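Local coordinates for protein extracellular endo-alpha-(1->5)-L-arabinanase 1 (Bacillus subtilis, PDB 1UV4) that hydrolyses internal alpha-1,5-L-arabinofuranosidic linkages of linear and branched arabinans, taking part in the breakdown of the plant cell wall, at residues Ser201-Cys206 with Asn210-Ile215; Ala175-Pro178 with Ala183-Ala186; Ile18-Ser23 with Gly83-Tyr88; Ala75-Tyr80 with Gly255-Asn260; Phe138-Asn143 with Leu189-Gly194. All coordinates share one frame; numbering follows the deposited sequence. Where two conformers were deposited one is given.

Contact 1 of 5, residues Ser201-Cys206 with Asn210-Ile215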
# COMPACT_ATOMS: atom_id res chain seq x y z
N SER A 201 -1.31 8.41 -0.33
CA SER A 201 -2.69 8.86 -0.44
C SER A 201 -2.95 9.94 0.61
O SER A 201 -2.68 9.72 1.78
CB SER A 201 -3.62 7.68 -0.23
OG SER A 201 -3.44 6.72 -1.25
N PHE A 202 -3.40 11.12 0.20
CA PHE A 202 -3.95 12.12 1.11
C PHE A 202 -5.41 11.72 1.29
O PHE A 202 -6.09 11.43 0.31
CB PHE A 202 -3.88 13.53 0.50
CG PHE A 202 -2.55 14.23 0.61
CD1 PHE A 202 -1.44 13.62 1.19
CD2 PHE A 202 -2.42 15.50 0.09
CE1 PHE A 202 -0.20 14.26 1.23
CE2 PHE A 202 -1.21 16.17 0.18
CZ PHE A 202 -0.10 15.55 0.77
N ASP A 203 -5.89 11.72 2.52
CA ASP A 203 -7.26 11.30 2.84
C ASP A 203 -8.04 12.53 3.27
O ASP A 203 -7.48 13.56 3.56
CB ASP A 203 -7.26 10.34 4.05
CG ASP A 203 -6.69 8.96 3.74
OD1 ASP A 203 -6.43 8.63 2.57
OD2 ASP A 203 -6.43 8.15 4.68
N LYS A 204 -9.35 12.39 3.32
CA LYS A 204 -10.17 13.40 3.96
C LYS A 204 -9.97 13.32 5.46
O LYS A 204 -10.09 12.25 6.06
CB LYS A 204 -11.63 13.21 3.57
CG LYS A 204 -11.90 13.74 2.15
CD LYS A 204 -12.38 12.63 1.20
CE LYS A 204 -13.61 13.10 0.37
NZ LYS A 204 -14.30 11.97 -0.34
N CYS A 205 -9.67 14.46 6.08
CA CYS A 205 -9.32 14.49 7.50
C CYS A 205 -10.53 14.63 8.40
O CYS A 205 -10.50 14.27 9.58
CB CYS A 205 -8.43 15.71 7.78
SG CYS A 205 -9.25 17.28 7.45
N CYS A 206 -11.58 15.22 7.84
CA CYS A 206 -12.53 15.93 8.67
C CYS A 206 -14.00 15.61 8.47
O CYS A 206 -14.87 16.29 9.05
CB CYS A 206 -12.28 17.43 8.50
SG CYS A 206 -10.56 17.83 8.91
N ASN A 210 -12.90 9.46 6.31
CA ASN A 210 -11.46 9.38 6.06
C ASN A 210 -11.05 8.45 4.93
O ASN A 210 -9.97 7.85 4.99
CB ASN A 210 -10.71 9.01 7.34
CG ASN A 210 -11.20 9.78 8.55
OD1 ASN A 210 -11.56 9.20 9.56
ND2 ASN A 210 -11.22 11.11 8.43
N SER A 211 -11.84 8.43 3.86
CA SER A 211 -11.44 7.75 2.65
C SER A 211 -10.32 8.51 1.96
O SER A 211 -9.99 9.66 2.26
CB SER A 211 -12.60 7.59 1.69
OG SER A 211 -12.27 6.53 0.77
N THR A 212 -9.69 7.83 1.01
CA THR A 212 -8.69 8.46 0.19
C THR A 212 -9.33 9.56 -0.67
O THR A 212 -10.50 9.52 -0.98
CB THR A 212 -8.01 7.46 -0.73
OG1 THR A 212 -8.99 6.72 -1.44
CG2 THR A 212 -7.18 6.44 0.05
N TYR A 213 -8.52 10.53 -1.06
CA TYR A 213 -8.96 11.74 -1.75
C TYR A 213 -8.03 12.12 -2.91
O TYR A 213 -8.51 12.47 -3.98
CB TYR A 213 -8.99 12.90 -0.72
CG TYR A 213 -9.64 14.16 -1.16
CD1 TYR A 213 -10.91 14.16 -1.76
CD2 TYR A 213 -9.07 15.40 -0.86
CE1 TYR A 213 -11.53 15.34 -2.13
CE2 TYR A 213 -9.69 16.58 -1.20
CZ TYR A 213 -10.92 16.54 -1.83
OH TYR A 213 -11.58 17.71 -2.20
N LYS A 214 -6.72 12.11 -2.70
CA LYS A 214 -5.77 12.43 -3.76
C LYS A 214 -4.51 11.60 -3.61
O LYS A 214 -4.23 11.08 -2.55
CB LYS A 214 -5.34 13.90 -3.67
CG LYS A 214 -6.42 14.90 -3.66
CD LYS A 214 -5.79 16.30 -3.60
CE LYS A 214 -6.78 17.29 -3.03
NZ LYS A 214 -6.43 18.72 -3.25
N ILE A 215 -3.77 11.43 -4.71
CA ILE A 215 -2.45 10.80 -4.73
C ILE A 215 -1.41 11.90 -4.84
O ILE A 215 -1.49 12.68 -5.76
CB ILE A 215 -2.32 9.81 -5.87
CG1 ILE A 215 -3.31 8.68 -5.70
CG2 ILE A 215 -0.94 9.26 -5.99
CD1 ILE A 215 -3.46 7.79 -6.87
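Tyr-213 sends its ring off with CG anti to the backbone N (chi1 -170°), while Lys-204, bent at chi2 and chi3, lays its aliphatic chain across that ring at about a right angle. CG of Lys-204 sits over one face, 4.3 Å from the centroid of the Tyr-213 ring and displaced toward the rim, a CH-pi contact that CD and CE continue along the CD1 side. Beneath this pair the backbones form the end of a beta hairpin, strands 195-203 and 212-220 of one propeller blade, interrupted by a classic beta bulge: Tyr-213 and Lys-214 both face Phe-202. The carbonyl O of Phe-202 is therefore gripped twice, by Tyr-213 N at 2.9 Å and by Lys-214 N at 3.1 Å, and Phe-202 N returns a bond to Lys-214 O. Past the bulge, Lys-204 N bonds to Ser-211 O, and the amide of Asn-210 reaches back with ND2 to Lys-204 O (2.9 Å, nearly straight at 172°), the acceptor lying in the amide plane. On the other side of the hairpin, the carboxylate of Asp-203 crosses Thr-212, OD1 lying 3.4 Å from CG2 of Thr-212. Its OD2 comes close to OE1 of Glu-185, the inferred proton donor, and OG1 of Thr-212 is held by Gly-252 and His-267. Lys-204 also leads into the vicinal disulfide between the adjacent Cys-205 and Cys-206.

Contact 2 of 5, residues Ala175-Pro178 with Ala183-Ala186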
# COMPACT_ATOMS: atom_id res chain seq x y z
N ALA A 175 6.91 11.02 5.74
CA ALA A 175 5.84 11.93 5.31
C ALA A 175 4.86 12.12 6.43
O ALA A 175 4.61 11.21 7.20
CB ALA A 175 5.09 11.45 4.02
N ALA A 176 4.35 13.34 6.54
CA ALA A 176 3.38 13.68 7.60
C ALA A 176 2.49 14.82 7.11
O ALA A 176 2.86 15.59 6.23
CB ALA A 176 4.15 14.11 8.85
N ARG A 177 1.32 14.98 7.74
CA ARG A 177 0.48 16.14 7.51
C ARG A 177 0.10 16.76 8.85
O ARG A 177 -1.04 16.69 9.27
CB ARG A 177 -0.76 15.82 6.72
CG ARG A 177 -0.48 15.24 5.33
CD ARG A 177 -1.75 15.03 4.57
NE ARG A 177 -2.29 16.24 4.02
CZ ARG A 177 -3.53 16.38 3.59
NH1 ARG A 177 -4.39 15.37 3.69
NH2 ARG A 177 -3.93 17.53 3.07
N PRO A 178 1.07 17.42 9.48
CA PRO A 178 0.90 17.93 10.86
C PRO A 178 -0.24 18.93 11.00
O PRO A 178 -0.82 19.00 12.11
CB PRO A 178 2.25 18.58 11.17
CG PRO A 178 2.92 18.77 9.85
CD PRO A 178 2.42 17.71 8.97
N ALA A 183 -3.75 13.31 7.88
CA ALA A 183 -4.59 12.57 6.96
C ALA A 183 -3.84 12.14 5.71
O ALA A 183 -4.04 12.66 4.60
CB ALA A 183 -5.83 13.37 6.63
N LEU A 184 -2.96 11.17 5.90
CA LEU A 184 -2.27 10.52 4.80
C LEU A 184 -2.00 9.05 5.16
O LEU A 184 -2.01 8.70 6.34
CB LEU A 184 -0.98 11.23 4.42
CG LEU A 184 0.26 10.97 5.29
CD1 LEU A 184 1.47 11.64 4.64
CD2 LEU A 184 0.05 11.45 6.65
N GLU A 185 -1.83 8.23 4.13
CA GLU A 185 -1.70 6.78 4.29
C GLU A 185 -1.07 6.16 3.07
O GLU A 185 -0.83 6.80 2.07
CB GLU A 185 -3.09 6.15 4.53
CG GLU A 185 -4.03 6.26 3.33
CD GLU A 185 -5.27 5.35 3.36
OE1 GLU A 185 -6.22 5.71 4.06
OE2 GLU A 185 -5.35 4.30 2.64
N ALA A 186 -0.82 4.87 3.18
CA ALA A 186 -0.68 4.02 1.96
C ALA A 186 0.53 4.43 1.14
O ALA A 186 0.43 4.70 -0.03
CB ALA A 186 -1.95 4.05 1.13
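The first strand of a propeller blade, 184-192, carries the inferred proton donor Glu-185, and this contact packs the start of that strand against the chain leaving the preceding blade at Ala-175 to Arg-177. Leu-184 and Arg-177 do most of the work. The leucine holds CG between its backbone N and carbonyl carbon (chi1 79°), and its two methyls divide the neighbouring chain between them: CD1 packs 3.7 Å from CB of Ala-175, and CD2 lies 4.0 Å from CG of Arg-177. The arginine chain passes obliquely over the same side chain, with its CD 3.9 Å from CB of Leu-184. A bend at chi3 (77°) then turns the guanidinium back to the backbone, where NH1 donates to the carbonyl O of Ala-183 at 2.9 Å. That oxygen sits at the edge of the guanidinium, practically in its plane, although the donor stands 30° out of the carbonyl plane. Phe-202, on the neighbouring strand 195-203, makes a cation-pi contact with Arg-177 and also touches Leu-184. Arg-177 thus combines an apolar stem with a charged end, and its one directed bond to Ala-183 O limits rotation of the guanidinium while binding the residue just two places before Glu-185. The positive charge probably also polarises the carbonyl of Ala-183, whose neighbouring peptide begins the strand bearing that glutamate.

Contact 3 of 5, residues Ile18-Ser23 with Gly83-Tyr88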
# COMPACT_ATOMS: atom_id res chain seq x y z
N ILE A 18 0.70 -8.25 -9.18
CA ILE A 18 1.93 -8.93 -9.61
C ILE A 18 1.59 -9.95 -10.70
O ILE A 18 0.51 -10.49 -10.72
CB ILE A 18 2.66 -9.54 -8.42
CG1 ILE A 18 4.09 -9.98 -8.76
CG2 ILE A 18 1.81 -10.68 -7.78
CD1 ILE A 18 4.95 -10.22 -7.50
N LYS A 19 2.50 -10.15 -11.64
CA LYS A 19 2.37 -11.15 -12.70
C LYS A 19 2.93 -12.48 -12.22
O LYS A 19 4.01 -12.52 -11.62
CB LYS A 19 3.17 -10.69 -13.92
CG LYS A 19 2.96 -11.52 -15.19
CD LYS A 19 1.68 -11.10 -15.86
CE LYS A 19 1.23 -12.07 -16.94
NZ LYS A 19 2.29 -12.21 -18.03
N GLU A 20 2.22 -13.58 -12.51
CA GLU A 20 2.76 -14.92 -12.32
C GLU A 20 2.35 -15.79 -13.51
O GLU A 20 1.15 -16.02 -13.73
CB GLU A 20 2.30 -15.57 -11.05
CG GLU A 20 2.79 -16.99 -10.86
CD GLU A 20 2.19 -17.58 -9.62
OE1 GLU A 20 1.06 -18.10 -9.68
OE2 GLU A 20 2.80 -17.44 -8.56
N GLY A 21 3.31 -16.14 -14.35
CA GLY A 21 3.01 -16.92 -15.52
C GLY A 21 2.14 -16.12 -16.48
O GLY A 21 2.43 -14.96 -16.75
N SER A 22 1.06 -16.72 -17.00
CA SER A 22 0.20 -16.06 -17.99
C SER A 22 -0.92 -15.23 -17.33
O SER A 22 -1.77 -14.70 -18.05
CB SER A 22 -0.43 -17.10 -18.93
OG SER A 22 -1.28 -17.97 -18.20
N SER A 23 -0.90 -15.07 -16.00
CA SER A 23 -1.93 -14.32 -15.28
C SER A 23 -1.38 -13.16 -14.47
O SER A 23 -0.24 -13.20 -14.00
CB SER A 23 -2.72 -15.20 -14.32
OG SER A 23 -3.34 -16.24 -15.03
N GLY A 83 13.92 -15.59 -4.55
CA GLY A 83 13.18 -16.83 -4.78
C GLY A 83 11.81 -17.08 -4.15
O GLY A 83 11.29 -18.19 -4.19
N LYS A 84 11.19 -16.06 -3.56
CA LYS A 84 9.88 -16.23 -2.89
C LYS A 84 9.05 -14.99 -3.09
O LYS A 84 9.57 -13.93 -3.28
CB LYS A 84 10.04 -16.40 -1.38
CG LYS A 84 10.58 -17.75 -0.99
CD LYS A 84 10.62 -17.91 0.52
CE LYS A 84 11.28 -19.22 0.93
NZ LYS A 84 11.92 -19.06 2.25
N TYR A 85 7.74 -15.17 -3.04
CA TYR A 85 6.80 -14.08 -2.86
C TYR A 85 6.72 -13.73 -1.39
O TYR A 85 6.65 -14.62 -0.54
CB TYR A 85 5.41 -14.50 -3.32
CG TYR A 85 5.29 -14.81 -4.78
CD1 TYR A 85 5.23 -13.80 -5.72
CD2 TYR A 85 5.15 -16.12 -5.23
CE1 TYR A 85 5.09 -14.05 -7.04
CE2 TYR A 85 5.04 -16.40 -6.58
CZ TYR A 85 4.98 -15.36 -7.49
OH TYR A 85 4.83 -15.59 -8.83
N TRP A 86 6.73 -12.44 -1.11
CA TRP A 86 6.60 -11.89 0.24
C TRP A 86 5.35 -11.04 0.26
O TRP A 86 5.24 -10.07 -0.50
CB TRP A 86 7.83 -11.09 0.63
CG TRP A 86 9.07 -11.86 0.42
CD1 TRP A 86 9.86 -11.90 -0.68
CD2 TRP A 86 9.65 -12.76 1.35
NE1 TRP A 86 10.93 -12.75 -0.48
CE2 TRP A 86 10.80 -13.31 0.77
CE3 TRP A 86 9.29 -13.17 2.64
CZ2 TRP A 86 11.60 -14.21 1.44
CZ3 TRP A 86 10.06 -14.08 3.30
CH2 TRP A 86 11.22 -14.58 2.70
N LEU A 87 4.46 -11.37 1.16
CA LEU A 87 3.17 -10.77 1.30
C LEU A 87 3.08 -10.10 2.67
O LEU A 87 3.03 -10.80 3.68
CB LEU A 87 2.06 -11.86 1.17
CG LEU A 87 0.61 -11.41 1.39
CD1 LEU A 87 0.24 -10.32 0.39
CD2 LEU A 87 -0.38 -12.56 1.28
N TYR A 88 3.18 -8.76 2.69
CA TYR A 88 2.99 -8.00 3.92
C TYR A 88 1.49 -7.63 3.96
O TYR A 88 0.87 -7.38 2.92
CB TYR A 88 3.86 -6.75 3.97
CG TYR A 88 5.34 -7.06 4.10
CD1 TYR A 88 6.12 -7.33 2.99
CD2 TYR A 88 5.96 -7.10 5.33
CE1 TYR A 88 7.47 -7.63 3.11
CE2 TYR A 88 7.31 -7.37 5.43
CZ TYR A 88 8.05 -7.67 4.34
OH TYR A 88 9.37 -7.95 4.47
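Tyr-85, Glu-20 and Ile-18 make nearly all of this contact, with the tyrosine reaching across from strand 84-91 to two residues on the same side of strand 16-20. Its phenol oxygen OH gives a weak hydrogen bond to OE2 of Glu-20, 2.8 Å away. The carboxylate and ring planes are 60° apart, and OE2 is also 3.2 Å from CE2 of Tyr-85, so it approaches the ring as well as its hydroxyl. Glu-20 gets there with an extended chain, CG anti to the backbone N (chi1 177°), which lays CG 3.2 Å from OH of Tyr-85. Farther back, CD1 of Ile-18 meets the ring at its edge, in plane, 3.9 Å from CE1 of Tyr-85. The strands belong to two successive four-stranded blades of the beta-propeller, 16-20 being an outermost strand of the first; the axes of 18-20 and 84-88 come no closer than 11.2 Å, so side chains alone bridge them. A type II' turn from Glu-20 to Ser-23 leads to the next strand of that blade. The carboxylate of Glu-20 is fixed further by backbone N atoms of the loop at Ile-109 and Ser-110, and Ile-109 also packs against Ile-18 and Tyr-85.

Contact 4 of 5, residues Ala75-Tyr80 with Gly255-Asn260. With CA (calcium ion), chain D; EDO (1,2-ethanediol), chain G.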
# COMPACT_ATOMS: atom_id res chain seq x y z
N ALA A 75 -4.87 -4.01 3.09
CA ALA A 75 -3.77 -3.33 2.41
C ALA A 75 -2.54 -4.21 2.20
O ALA A 75 -1.46 -3.95 2.67
CB ALA A 75 -3.46 -2.03 3.14
N PRO A 76 -2.75 -5.31 1.48
CA PRO A 76 -1.65 -6.23 1.18
C PRO A 76 -0.62 -5.58 0.27
O PRO A 76 -0.89 -4.65 -0.48
CB PRO A 76 -2.37 -7.39 0.52
CG PRO A 76 -3.47 -6.76 -0.16
CD PRO A 76 -4.01 -5.71 0.83
N ASP A 77 0.58 -6.13 0.35
CA ASP A 77 1.66 -5.71 -0.49
C ASP A 77 2.49 -6.92 -0.85
O ASP A 77 2.75 -7.71 0.02
CB ASP A 77 2.48 -4.62 0.19
CG ASP A 77 3.50 -4.08 -0.72
OD1 ASP A 77 3.14 -3.30 -1.67
OD2 ASP A 77 4.74 -4.39 -0.65
N ILE A 78 2.88 -7.03 -2.12
CA ILE A 78 3.56 -8.26 -2.57
C ILE A 78 4.71 -7.94 -3.49
O ILE A 78 4.65 -7.03 -4.30
CB ILE A 78 2.53 -9.20 -3.22
CG1 ILE A 78 3.12 -10.60 -3.40
CG2 ILE A 78 2.00 -8.64 -4.50
CD1 ILE A 78 2.09 -11.64 -3.77
N GLN A 79 5.76 -8.73 -3.35
CA GLN A 79 6.89 -8.72 -4.26
C GLN A 79 7.47 -10.11 -4.35
O GLN A 79 7.41 -10.87 -3.40
CB GLN A 79 8.03 -7.87 -3.74
CG GLN A 79 7.80 -6.37 -3.71
CD GLN A 79 7.87 -5.68 -5.07
OE1 GLN A 79 7.16 -4.70 -5.29
NE2 GLN A 79 8.67 -6.18 -5.97
N TYR A 80 8.10 -10.41 -5.46
CA TYR A 80 8.94 -11.61 -5.57
C TYR A 80 10.42 -11.19 -5.38
O TYR A 80 10.91 -10.33 -6.08
CB TYR A 80 8.73 -12.30 -6.94
CG TYR A 80 9.35 -13.67 -7.05
CD1 TYR A 80 8.66 -14.82 -6.66
CD2 TYR A 80 10.60 -13.81 -7.55
CE1 TYR A 80 9.23 -16.08 -6.78
CE2 TYR A 80 11.20 -15.06 -7.68
CZ TYR A 80 10.50 -16.20 -7.29
OH TYR A 80 11.14 -17.43 -7.46
N GLY A 255 -4.73 4.46 -2.40
CA GLY A 255 -4.29 3.09 -2.26
C GLY A 255 -3.35 2.68 -3.36
O GLY A 255 -3.28 1.50 -3.73
N GLN A 256 -2.60 3.64 -3.89
CA GLN A 256 -1.79 3.41 -5.09
C GLN A 256 -0.58 2.56 -4.82
O GLN A 256 0.00 2.55 -3.72
CB GLN A 256 -1.39 4.75 -5.67
CG GLN A 256 -0.29 5.49 -4.87
CD GLN A 256 -0.76 5.99 -3.50
OE1 GLN A 256 -1.87 6.52 -3.39
NE2 GLN A 256 0.07 5.77 -2.46
N ASP A 257 -0.19 1.77 -5.83
CA ASP A 257 1.00 0.95 -5.72
C ASP A 257 1.70 0.91 -7.05
O ASP A 257 1.04 0.88 -8.10
CB ASP A 257 0.61 -0.46 -5.25
CG ASP A 257 1.75 -1.20 -4.68
OD1 ASP A 257 2.71 -0.61 -4.12
OD2 ASP A 257 1.77 -2.40 -4.72
N ILE A 258 3.01 1.07 -6.99
CA ILE A 258 3.88 1.02 -8.19
C ILE A 258 4.25 -0.41 -8.43
O ILE A 258 4.81 -1.08 -7.52
CB ILE A 258 5.11 1.87 -8.02
CG1 ILE A 258 4.73 3.35 -7.89
CG2 ILE A 258 5.97 1.71 -9.24
CD1 ILE A 258 5.87 4.24 -7.24
N VAL A 259 3.93 -0.90 -9.62
CA VAL A 259 4.10 -2.25 -10.04
C VAL A 259 5.15 -2.29 -11.21
O VAL A 259 5.06 -1.54 -12.19
CB VAL A 259 2.70 -2.85 -10.36
CG1 VAL A 259 2.86 -4.18 -11.03
CG2 VAL A 259 1.87 -2.93 -9.09
N ASN A 260 6.18 -3.13 -11.09
CA ASN A 260 7.23 -3.23 -12.13
C ASN A 260 7.91 -1.89 -12.50
O ASN A 260 8.47 -1.74 -13.59
CB ASN A 260 6.67 -3.87 -13.42
CG ASN A 260 6.14 -5.29 -13.21
OD1 ASN A 260 6.08 -5.80 -12.09
ND2 ASN A 260 5.76 -5.94 -14.32
CA CA D . 4.11 -2.35 -3.52
C1 EDO G . 4.71 -6.68 -7.41
O1 EDO G . 3.62 -5.84 -7.17
C2 EDO G . 5.57 -6.15 -8.53
O2 EDO G . 6.30 -7.21 -9.11
O HOH W 1 6.06 -3.61 -2.76
O HOH W 2 3.74 -4.40 -4.55
O HOH W 3 4.71 -3.17 -6.06
O HOH W 4 5.63 -1.02 -4.72
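Segments 75-80 and 255-260 run past each other with CA of Asp-77 8.5 Å from CA of Asp-257, and no backbone hydrogen bond joins them. They lie in separate blades of the five-bladed beta-propeller of family 43, near the centre of the chain, where a calcium ion fills the gap between two aspartates. Both carboxylates reach it with CG anti to the backbone N, but they bind differently. Asp-77 is monodentate, its OD1 2.3 Å from the calcium. Asp-257 is bidentate and lopsided, with OD1 at 2.3 Å and OD2 at 2.6 Å from the metal. The side chains cross at about a right angle, their carboxylate planes 65° apart, and Asp-77 OD1 comes to 3.5 Å from Asp-257 OD2; the shared cation probably offsets the repulsion between these acceptors. Glu-135 adds a third carboxylate, and four waters complete the coordination. A second shell steadies the ligands: OD2 of Asp-77 accepts from the backbone N of Leu-136, while Thr-16 and Thr-188 bind OD2 and OD1 of Asp-257. The waters extend the link to backbone carbonyls and to Gln-79. Water 2 donates to Ile-78 O, water 4 to Ile-258 O, and water 3 to both Ile-258 O and OE1 of Gln-79, so that one calcium ligand connects the two strands. Beyond the waters lies an ethanediol, probably from the crystallisation liquor, whose O2 makes a weak hydrogen bond to OD1 of Asn-260. Water 1 is 2.4 Å from the calcium and donates to Asp-77 OD2 at 2.6 Å.

Contact 5 of 5, residues Phe138-Asn143 with Leu189-Gly194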
# COMPACT_ATOMS: atom_id res chain seq x y z
N PHE A 138 12.99 -1.52 -2.42
CA PHE A 138 14.41 -1.87 -2.55
C PHE A 138 15.22 -0.63 -2.79
O PHE A 138 14.84 0.24 -3.60
CB PHE A 138 14.63 -2.92 -3.62
CG PHE A 138 13.85 -4.16 -3.36
CD1 PHE A 138 14.35 -5.17 -2.55
CD2 PHE A 138 12.55 -4.26 -3.85
CE1 PHE A 138 13.60 -6.28 -2.28
CE2 PHE A 138 11.82 -5.37 -3.55
CZ PHE A 138 12.32 -6.36 -2.77
N ASP A 139 16.36 -0.55 -2.10
CA ASP A 139 17.21 0.62 -2.25
C ASP A 139 18.13 0.47 -3.46
O ASP A 139 18.04 -0.51 -4.24
CB ASP A 139 17.96 0.92 -0.93
CG ASP A 139 18.95 -0.16 -0.53
OD1 ASP A 139 19.44 -0.93 -1.39
OD2 ASP A 139 19.36 -0.30 0.64
N LYS A 140 19.00 1.45 -3.69
CA LYS A 140 19.86 1.41 -4.84
C LYS A 140 20.80 0.21 -4.92
O LYS A 140 21.31 -0.14 -6.00
CB LYS A 140 20.68 2.71 -4.96
CG LYS A 140 21.76 2.84 -3.94
CD LYS A 140 22.77 3.92 -4.32
CE LYS A 140 23.95 3.38 -5.14
NZ LYS A 140 24.99 2.45 -4.44
N ASP A 141 21.08 -0.42 -3.77
CA ASP A 141 21.85 -1.65 -3.71
C ASP A 141 20.99 -2.89 -3.72
O ASP A 141 21.50 -3.97 -3.49
CB ASP A 141 22.67 -1.69 -2.42
CG ASP A 141 23.58 -0.53 -2.28
OD1 ASP A 141 24.14 -0.12 -3.31
OD2 ASP A 141 23.74 0.05 -1.18
N GLY A 142 19.73 -2.75 -4.07
CA GLY A 142 18.82 -3.87 -4.12
C GLY A 142 18.38 -4.47 -2.83
O GLY A 142 17.76 -5.52 -2.83
N ASN A 143 18.66 -3.80 -1.72
CA ASN A 143 18.32 -4.33 -0.42
C ASN A 143 16.98 -3.81 0.12
O ASN A 143 16.60 -2.68 -0.15
CB ASN A 143 19.44 -4.03 0.54
CG ASN A 143 20.73 -4.72 0.12
OD1 ASN A 143 20.76 -5.87 -0.38
ND2 ASN A 143 21.83 -4.02 0.34
N LEU A 189 6.88 3.35 -2.74
CA LEU A 189 8.22 3.90 -2.81
C LEU A 189 9.02 3.11 -3.81
O LEU A 189 9.04 1.89 -3.73
CB LEU A 189 8.84 3.82 -1.40
CG LEU A 189 9.95 4.74 -0.85
CD1 LEU A 189 10.16 5.97 -1.63
CD2 LEU A 189 9.85 5.05 0.66
N THR A 190 9.72 3.82 -4.71
CA THR A 190 10.53 3.19 -5.74
C THR A 190 11.75 4.04 -6.00
O THR A 190 11.73 5.25 -5.75
CB THR A 190 9.69 3.01 -7.03
OG1 THR A 190 10.43 2.24 -8.02
CG2 THR A 190 9.38 4.34 -7.72
N TYR A 191 12.81 3.40 -6.50
CA TYR A 191 14.03 4.10 -6.89
C TYR A 191 14.14 4.08 -8.42
O TYR A 191 14.18 3.01 -9.04
CB TYR A 191 15.21 3.42 -6.22
CG TYR A 191 16.55 4.03 -6.54
CD1 TYR A 191 16.93 5.24 -5.98
CD2 TYR A 191 17.40 3.40 -7.42
CE1 TYR A 191 18.17 5.81 -6.29
CE2 TYR A 191 18.60 3.95 -7.77
CZ TYR A 191 19.00 5.14 -7.18
OH TYR A 191 20.23 5.65 -7.55
N GLN A 192 14.17 5.28 -9.04
CA GLN A 192 14.24 5.41 -10.50
C GLN A 192 15.14 6.59 -10.81
O GLN A 192 14.97 7.65 -10.22
CB GLN A 192 12.86 5.72 -11.09
CG GLN A 192 11.81 4.74 -10.75
CD GLN A 192 11.99 3.41 -11.45
OE1 GLN A 192 12.49 3.35 -12.59
NE2 GLN A 192 11.63 2.33 -10.76
N ASN A 193 16.08 6.41 -11.74
CA ASN A 193 16.89 7.54 -12.25
C ASN A 193 17.55 8.38 -11.17
O ASN A 193 17.60 9.62 -11.23
CB ASN A 193 16.04 8.46 -13.10
CG ASN A 193 15.29 7.74 -14.18
OD1 ASN A 193 15.84 6.87 -14.87
ND2 ASN A 193 14.01 8.09 -14.34
N GLY A 194 18.11 7.70 -10.20
CA GLY A 194 18.92 8.37 -9.23
C GLY A 194 18.15 9.01 -8.12
O GLY A 194 18.78 9.61 -7.26
O HOH W 5 13.05 0.43 -5.70
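Lys-140 and Tyr-191 pack a beta turn of one propeller blade against the first strand, 184-192, of the next, at the surface of the molecule. The close part is a CH-pi contact: CB of Lys-140 lies over one face of the Tyr-191 ring, 4.0 Å from its centroid and 24° off the normal, shifted toward the CZ and CE2 rim. CG of Tyr-191, anti to the backbone N (chi1 180°), carries the ring out to the turn. With chi1 at 72°, Lys-140 carries the rest of its chain away from the ring and, after bends at chi3 and chi4, into the solvent-exposed part, where NZ forms a salt bridge with OD1 of Asp-141 in its own turn. The strand side is looser. No direct hydrogen bond crosses between the segments; water 5 bridges them instead, donating to Phe-138 O and accepting from Tyr-191 N, while the nearest direct approach there is 4.1 Å from Phe-138 O to CB of Tyr-191. The type I turn from Asp-139 to Gly-142 is braced from within, because OD1 of Asp-139 receives Asn-143 N from above the carboxylate plane and, weakly, Asp-141 N. Tyr-196 of the adjoining strand supports both partners, its OH bonding to Lys-140 N and its ring meeting that of Tyr-191. The bridging water stands 2.8 Å from Phe-138 O and 3.1 Å from Tyr-191 N.

Overall arrangement
From the N terminus, contact 3 opens at 18-23 and closes at 83-88, joining the first two complete blades met along the chain. Before it closes, contact 4 opens at 75-80, so the two cross; their strands 74-81 and 84-91 are paired in one sheet. Contact 4 closes only at 255-260, tying the blade of strand 74-81 to that of strand 250-259, and its long loop encloses the other three. Contact 5 runs from 138-143 to 189-194, joining the turn after strand 135-138 to the next blade, and encloses contact 2, both using strand 184-192. Contact 1 follows as a hairpin in that same blade, touching contact 2 at Asp-203 and Glu-185 and contact 4 through Ser-201 and Gln-256.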